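Long-range contacts in 6-pyruvoyl tetrahydrobiopterin synthase (Plasmodium vivax, PDB 2A0S), which belongs to the 6-pyruvoyl tetrahydropterin synthase family and assembles from six copies of a chain that holds bound biopterin and zinc: residues 21-26 and 67-72; 42-47 and 115-120. One frame throughout, in Å; residues are numbered along the deposited sequence. Where two conformers were deposited one is given.

Contact 1 of 2, residues 21-26 and 67-72; sequences AELLVE and YVIDFS. With BIO (biopterin), chain D.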
loop_
_atom_site.group_PDB
_atom_site.type_symbol
_atom_site.label_atom_id
_atom_site.label_comp_id
_atom_site.label_asym_id
_atom_site.label_seq_id
_atom_site.Cartn_x
_atom_site.Cartn_y
_atom_site.Cartn_z
ATOM N N ALA A 21 -19.753 -16.015 -6.905
ATOM C CA ALA A 21 -18.802 -15.193 -6.160
ATOM C C ALA A 21 -17.387 -15.345 -6.706
ATOM O O ALA A 21 -16.980 -16.435 -7.114
ATOM C CB ALA A 21 -18.843 -15.539 -4.680
ATOM N N GLU A 22 -16.647 -14.239 -6.714
ATOM C CA GLU A 22 -15.256 -14.236 -7.153
ATOM C C GLU A 22 -14.318 -14.118 -5.956
ATOM O O GLU A 22 -14.448 -13.202 -5.145
ATOM C CB GLU A 22 -15.003 -13.101 -8.148
ATOM C CG GLU A 22 -13.621 -13.134 -8.790
ATOM C CD GLU A 22 -13.396 -11.995 -9.765
ATOM O OE1 GLU A 22 -13.596 -10.822 -9.380
ATOM O OE2 GLU A 22 -13.009 -12.276 -10.918
ATOM N N LEU A 23 -13.377 -15.053 -5.857
ATOM C CA LEU A 23 -12.424 -15.087 -4.750
ATOM C C LEU A 23 -11.035 -14.636 -5.180
ATOM O O LEU A 23 -10.535 -15.052 -6.227
ATOM C CB LEU A 23 -12.359 -16.493 -4.144
ATOM C CG LEU A 23 -13.236 -16.820 -2.929
ATOM C CD1 LEU A 23 -14.690 -16.397 -3.109
ATOM C CD2 LEU A 23 -13.149 -18.305 -2.615
ATOM N N LEU A 24 -10.423 -13.782 -4.365
ATOM C CA LEU A 24 -9.075 -13.287 -4.623
ATOM C C LEU A 24 -8.153 -13.562 -3.442
ATOM O O LEU A 24 -8.474 -13.234 -2.295
ATOM C CB LEU A 24 -9.095 -11.785 -4.955
ATOM C CG LEU A 24 -7.776 -10.994 -4.997
ATOM C CD1 LEU A 24 -6.817 -11.501 -6.077
ATOM C CD2 LEU A 24 -8.048 -9.510 -5.187
ATOM N N VAL A 25 -7.008 -14.168 -3.737
ATOM C CA VAL A 25 -5.974 -14.390 -2.735
ATOM C C VAL A 25 -4.659 -13.720 -3.167
ATOM O O VAL A 25 -4.049 -14.101 -4.171
ATOM C CB VAL A 25 -5.835 -15.898 -2.364
ATOM C CG1 VAL A 25 -5.258 -16.721 -3.514
ATOM C CG2 VAL A 25 -5.018 -16.065 -1.107
ATOM N N GLU A 26 -4.251 -12.702 -2.411
ATOM C CA GLU A 26 -3.047 -11.932 -2.718
ATOM C C GLU A 26 -2.231 -11.634 -1.464
ATOM O O GLU A 26 -2.768 -11.165 -0.461
ATOM C CB GLU A 26 -3.391 -10.636 -3.471
ATOM C CG GLU A 26 -4.401 -9.718 -2.776
ATOM C CD GLU A 26 -4.658 -8.422 -3.533
ATOM O OE1 GLU A 26 -4.029 -8.198 -4.590
ATOM O OE2 GLU A 26 -5.497 -7.621 -3.065
ATOM N N TYR A 67 -18.514 -21.468 1.569
ATOM C CA TYR A 67 -17.361 -21.143 0.736
ATOM C C TYR A 67 -17.613 -21.488 -0.726
ATOM O O TYR A 67 -18.356 -22.423 -1.032
ATOM C CB TYR A 67 -16.116 -21.914 1.192
ATOM C CG TYR A 67 -15.655 -21.684 2.617
ATOM C CD1 TYR A 67 -15.970 -20.512 3.308
ATOM C CD2 TYR A 67 -14.863 -22.634 3.262
ATOM C CE1 TYR A 67 -15.531 -20.309 4.613
ATOM C CE2 TYR A 67 -14.415 -22.437 4.563
ATOM C CZ TYR A 67 -14.751 -21.274 5.230
ATOM O OH TYR A 67 -14.305 -21.079 6.515
ATOM N N VAL A 68 -16.989 -20.731 -1.625
ATOM C CA VAL A 68 -16.811 -21.181 -3.001
ATOM C C VAL A 68 -15.732 -22.264 -2.934
ATOM O O VAL A 68 -15.911 -23.375 -3.437
ATOM C CB VAL A 68 -16.366 -20.033 -3.943
ATOM C CG1 VAL A 68 -16.095 -20.560 -5.352
ATOM C CG2 VAL A 68 -17.413 -18.930 -3.984
ATOM N N ILE A 69 -14.624 -21.909 -2.283
ATOM C CA ILE A 69 -13.511 -22.808 -1.982
ATOM C C ILE A 69 -12.720 -22.194 -0.818
ATOM O O ILE A 69 -12.575 -20.973 -0.741
ATOM C CB ILE A 69 -12.613 -23.074 -3.237
ATOM C CG1 ILE A 69 -11.514 -24.103 -2.927
ATOM C CG2 ILE A 69 -12.041 -21.767 -3.804
ATOM C CD1 ILE A 69 -10.856 -24.714 -4.160
ATOM N N ASP A 70 -12.235 -23.039 0.090
ATOM C CA ASP A 70 -11.515 -22.586 1.285
ATOM C C ASP A 70 -10.235 -21.822 0.926
ATOM O O ASP A 70 -9.406 -22.317 0.157
ATOM C CB ASP A 70 -11.187 -23.783 2.188
ATOM C CG ASP A 70 -10.940 -23.385 3.638
ATOM O OD1 ASP A 70 -10.177 -22.427 3.893
ATOM O OD2 ASP A 70 -11.504 -24.049 4.532
ATOM N N PHE A 71 -10.094 -20.619 1.484
ATOM C CA PHE A 71 -8.918 -19.767 1.252
ATOM C C PHE A 71 -7.608 -20.445 1.649
ATOM O O PHE A 71 -6.588 -20.270 0.977
ATOM C CB PHE A 71 -9.041 -18.430 2.001
ATOM C CG PHE A 71 -9.841 -17.381 1.270
ATOM C CD1 PHE A 71 -10.894 -16.731 1.906
ATOM C CD2 PHE A 71 -9.536 -17.030 -0.043
ATOM C CE1 PHE A 71 -11.643 -15.758 1.243
ATOM C CE2 PHE A 71 -10.278 -16.058 -0.714
ATOM C CZ PHE A 71 -11.332 -15.420 -0.068
ATOM N N SER A 72 -7.646 -21.213 2.737
ATOM C CA SER A 72 -6.469 -21.910 3.263
ATOM C C SER A 72 -5.867 -22.891 2.256
ATOM O O SER A 72 -4.645 -23.027 2.174
ATOM C CB SER A 72 -6.811 -22.636 4.565
ATOM O OG SER A 72 -7.771 -23.655 4.345
HETATM N N1 BIO D . -12.561 -19.349 2.890
HETATM N N2 BIO D . -13.635 -18.932 0.883
HETATM C C2 BIO D . -13.436 -18.632 2.163
HETATM N N3 BIO D . -14.137 -17.565 2.754
HETATM C C4 BIO D . -13.915 -17.259 4.105
HETATM O O4 BIO D . -14.525 -16.329 4.632
HETATM C C4A BIO D . -12.999 -18.023 4.828
HETATM C C8A BIO D . -12.330 -19.071 4.187
HETATM N N8 BIO D . -11.447 -19.815 4.874
HETATM C C7 BIO D . -11.206 -19.567 6.152
HETATM C C6 BIO D . -11.860 -18.520 6.807
HETATM N N5 BIO D . -12.750 -17.772 6.129
HETATM C C9 BIO D . -11.574 -18.241 8.300
HETATM O O9 BIO D . -12.661 -17.503 8.877
HETATM C C10 BIO D . -10.259 -17.468 8.527
HETATM O O10 BIO D . -10.087 -16.453 7.534
HETATM C C11 BIO D . -9.048 -18.407 8.567
#

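Contact 2 of 2, residues 42-47 and 115-120; sequences GFRETL and SEYSFP. With BIO (biopterin), chain B.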
loop_
_atom_site.group_PDB
_atom_site.type_symbol
_atom_site.label_atom_id
_atom_site.label_comp_id
_atom_site.label_asym_id
_atom_site.label_seq_id
_atom_site.Cartn_x
_atom_site.Cartn_y
_atom_site.Cartn_z
ATOM N N GLY A 42 17.095 -10.587 -31.945
ATOM C CA GLY A 42 17.641 -9.238 -32.077
ATOM C C GLY A 42 17.760 -8.443 -30.788
ATOM O O GLY A 42 18.182 -7.285 -30.811
ATOM N N PHE A 43 17.395 -9.056 -29.662
ATOM C CA PHE A 43 17.428 -8.371 -28.369
ATOM C C PHE A 43 17.875 -9.270 -27.219
ATOM O O PHE A 43 17.421 -10.409 -27.084
ATOM C CB PHE A 43 16.061 -7.745 -28.053
ATOM C CG PHE A 43 15.999 -7.042 -26.720
ATOM C CD1 PHE A 43 16.429 -5.724 -26.590
ATOM C CD2 PHE A 43 15.501 -7.697 -25.595
ATOM C CE1 PHE A 43 16.370 -5.071 -25.358
ATOM C CE2 PHE A 43 15.438 -7.055 -24.360
ATOM C CZ PHE A 43 15.874 -5.739 -24.241
ATOM N N ARG A 44 18.762 -8.731 -26.389
ATOM C CA ARG A 44 19.199 -9.392 -25.167
ATOM C C ARG A 44 19.492 -8.351 -24.090
ATOM O O ARG A 44 20.156 -7.346 -24.352
ATOM C CB ARG A 44 20.439 -10.246 -25.430
ATOM C CG ARG A 44 20.876 -11.075 -24.238
ATOM C CD ARG A 44 22.285 -11.604 -24.412
ATOM N NE ARG A 44 23.306 -10.559 -24.382
ATOM C CZ ARG A 44 23.876 -10.090 -23.275
ATOM N NH1 ARG A 44 24.798 -9.142 -23.358
ATOM N NH2 ARG A 44 23.526 -10.558 -22.086
ATOM N N GLU A 45 18.989 -8.595 -22.883
ATOM C CA GLU A 45 19.270 -7.720 -21.746
ATOM C C GLU A 45 20.237 -8.372 -20.758
ATOM O O GLU A 45 20.453 -9.588 -20.791
ATOM C CB GLU A 45 17.973 -7.284 -21.051
ATOM C CG GLU A 45 17.201 -8.404 -20.363
ATOM C CD GLU A 45 15.826 -7.973 -19.876
ATOM O OE1 GLU A 45 15.380 -6.855 -20.214
ATOM O OE2 GLU A 45 15.185 -8.765 -19.155
ATOM N N THR A 46 20.816 -7.553 -19.885
ATOM C CA THR A 46 21.770 -8.031 -18.890
ATOM C C THR A 46 21.070 -8.803 -17.774
ATOM O O THR A 46 19.874 -8.611 -17.527
ATOM C CB THR A 46 22.586 -6.873 -18.276
ATOM O OG1 THR A 46 21.691 -5.875 -17.773
ATOM C CG2 THR A 46 23.508 -6.248 -19.318
ATOM N N LEU A 47 21.826 -9.675 -17.112
ATOM C CA LEU A 47 21.330 -10.441 -15.975
ATOM C C LEU A 47 20.904 -9.523 -14.832
ATOM O O LEU A 47 21.643 -8.622 -14.430
ATOM C CB LEU A 47 22.391 -11.436 -15.491
ATOM C CG LEU A 47 22.076 -12.301 -14.263
ATOM C CD1 LEU A 47 20.991 -13.328 -14.564
ATOM C CD2 LEU A 47 23.335 -12.986 -13.765
ATOM N N SER A 115 27.730 -13.680 -25.983
ATOM C CA SER A 115 27.930 -13.539 -24.541
ATOM C C SER A 115 27.662 -14.875 -23.840
ATOM O O SER A 115 26.745 -15.610 -24.221
ATOM C CB SER A 115 27.061 -12.419 -23.966
ATOM O OG SER A 115 25.693 -12.641 -24.236
ATOM N N GLU A 116 28.469 -15.177 -22.827
ATOM C CA GLU A 116 28.425 -16.475 -22.154
ATOM C C GLU A 116 28.086 -16.365 -20.670
ATOM O O GLU A 116 28.634 -15.521 -19.955
ATOM C CB GLU A 116 29.757 -17.215 -22.325
ATOM C CG GLU A 116 30.024 -17.715 -23.736
ATOM C CD GLU A 116 31.437 -18.247 -23.918
ATOM O OE1 GLU A 116 32.403 -17.517 -23.604
ATOM O OE2 GLU A 116 31.582 -19.392 -24.390
ATOM N N TYR A 117 27.180 -17.230 -20.223
ATOM C CA TYR A 117 26.829 -17.351 -18.810
ATOM C C TYR A 117 27.097 -18.781 -18.360
ATOM O O TYR A 117 27.005 -19.715 -19.159
ATOM C CB TYR A 117 25.351 -17.029 -18.577
ATOM C CG TYR A 117 24.944 -15.617 -18.922
ATOM C CD1 TYR A 117 24.617 -15.266 -20.233
ATOM C CD2 TYR A 117 24.863 -14.635 -17.937
ATOM C CE1 TYR A 117 24.236 -13.972 -20.556
ATOM C CE2 TYR A 117 24.477 -13.338 -18.248
ATOM C CZ TYR A 117 24.167 -13.016 -19.560
ATOM O OH TYR A 117 23.788 -11.736 -19.881
ATOM N N SER A 118 27.426 -18.950 -17.083
ATOM C CA SER A 118 27.556 -20.280 -16.497
ATOM C C SER A 118 27.075 -20.280 -15.052
ATOM O O SER A 118 27.614 -19.557 -14.211
ATOM C CB SER A 118 28.998 -20.788 -16.595
ATOM O OG SER A 118 29.086 -22.152 -16.212
ATOM N N PHE A 119 26.042 -21.075 -14.781
ATOM C CA PHE A 119 25.502 -21.229 -13.432
ATOM C C PHE A 119 25.500 -22.702 -13.043
ATOM O O PHE A 119 25.321 -23.561 -13.909
ATOM C CB PHE A 119 24.055 -20.718 -13.335
ATOM C CG PHE A 119 23.793 -19.418 -14.047
ATOM C CD1 PHE A 119 22.851 -19.357 -15.067
ATOM C CD2 PHE A 119 24.458 -18.252 -13.685
ATOM C CE1 PHE A 119 22.584 -18.157 -15.727
ATOM C CE2 PHE A 119 24.197 -17.050 -14.345
ATOM C CZ PHE A 119 23.257 -17.003 -15.365
ATOM N N PRO A 120 25.676 -23.004 -11.741
ATOM C CA PRO A 120 25.430 -24.368 -11.274
ATOM C C PRO A 120 23.990 -24.774 -11.580
ATOM O O PRO A 120 23.086 -23.937 -11.497
ATOM C CB PRO A 120 25.638 -24.267 -9.760
ATOM C CG PRO A 120 26.521 -23.082 -9.575
ATOM C CD PRO A 120 26.111 -22.120 -10.645
HETATM N N1 BIO B . 7.423 -6.299 -21.112
HETATM N N2 BIO B . 5.317 -7.133 -21.586
HETATM C C2 BIO B . 6.471 -7.232 -20.932
HETATM N N3 BIO B . 6.694 -8.308 -20.054
HETATM C C4 BIO B . 7.916 -8.397 -19.369
HETATM O O4 BIO B . 8.122 -9.335 -18.599
HETATM C C4A BIO B . 8.880 -7.410 -19.579
HETATM C C8A BIO B . 8.602 -6.364 -20.464
HETATM N N8 BIO B . 9.524 -5.409 -20.675
HETATM C C7 BIO B . 10.693 -5.451 -20.055
HETATM C C6 BIO B . 10.986 -6.486 -19.163
HETATM N N5 BIO B . 10.071 -7.451 -18.948
HETATM C C9 BIO B . 12.355 -6.528 -18.448
HETATM O O9 BIO B . 12.633 -7.863 -18.001
HETATM C C10 BIO B . 12.437 -5.565 -17.247
HETATM O O10 BIO B . 11.211 -5.565 -16.509
HETATM C C11 BIO B . 12.814 -4.144 -17.683
#

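Contact 1 of 2, residues 21-26 and 67-72
Val-68 and Ile-69 of the loop, with Phe-71 at the start of helix 71-85, pack over Ala-21 and Leu-23 of strand 20-40, joining sheet to helix in the T-fold of this family and forming one wall of a biopterin site. Just ahead of them, Tyr-67 lays its ring against one face of the pterin, N1 of biopterin standing 3.5 Å above the ring centre. Val-68 turns CG2 to the strand, 3.7 Å from Ala-21 CB. The same methyl also touches CD1 of Leu-23, whose side chain runs past that of Val-68 in the opposite direction. Ile-69 adds its CG2 branch, which lies 3.8 Å from Leu-23 CD2. Its carbonyl serves the ligand: biopterin N2 donates to Ile-69 O at 2.8 Å, with an N-H...O angle of 162°. Asp-70 is the helix N-cap, its OD1 accepting both Ser-72 OG (2.7 Å) and Ser-72 N (3.0 Å) from the same face of the carboxylate. Phe-71 N donates to biopterin N1 at 3.1 Å, so with Ile-69 O two backbone groups grip one edge of the pterin. Thr-134, Glu-135 and Glu-168 of the second subunit also hydrogen-bond to the ligand, which therefore lies at a subunit interface. The Phe-71 ring, with CG anti to its carbonyl carbon (chi1 -84°), covers the pterin face opposite Tyr-67, while CZ meets Leu-23 CG at 3.7 Å.

Contact 2 of 2, residues 42-47 and 115-120
Leu-47 meets Tyr-117 and Phe-119 in the buried, apolar half of this contact; Arg-44 and Ser-115 make up its more open, polar half. The backbones stay apart, with Leu-47 CA 9.3 Å from Tyr-117 CA, and side chains bridge the gap. With CG anti to its backbone N (chi1 178°), Leu-47 extends toward strand 116-120. Its CB lies 3.9 Å from Tyr-117 CE2, and the Leu-47 and Phe-119 side chains come from opposite directions, CD2 of Leu-47 4.2 Å from CE2 of Phe-119. Phe-37 stacks on the Tyr-117 ring, and the third subunit packs its Phe-119 on Leu-47 and supplies Asp-123, whose OD2 is hydrogen-bonded to both Tyr-117 OH and Leu-47 N, tying the segments indirectly. On the partly exposed side the Arg-44 chain bends at chi3 (68°) to bring its guanidinium over Ser-115, whose OG sits 3.1 Å above the plane. Asp-113 holds both: OD2 forms a salt bridge with Arg-44 NE, and OD1 is hydrogen-bonded to Ser-115 OG. The guanidinium also comes to the edge of the Tyr-117 ring, near its plane, the planes 59° apart. Glu-45 points the other way, its OE2 hydrogen-bonded to Ile-38 N and lying 2.9 Å from biopterin O9, with a zinc ion nearby. Strand 116-120, outermost of its three-stranded antiparallel sheet within the chain, backs the segment that carries Glu-45 to the zinc and biopterin site, beside a subunit interface.

The two contacts sit on opposite sides of the chain's centre, with centres about 40 Å apart and nearest atoms about 24 Å apart. Their segments alternate along the chain: 21-26, 42-47, 67-72, then 115-120. The first two belong to one antiparallel sheet, where strand 20-40 spans much of the distance and strand 43-44 lies next to it at an edge. Contact 1 joins that sheet to helix 71-85, whereas contact 2 faces the separate three-stranded sheet. Each lies by a different biopterin site: at contact 2, the ligand also binds Ile-69 and Phe-71 of the fourth subunit. One chain therefore contributes opposite ends to pockets shared between subunits.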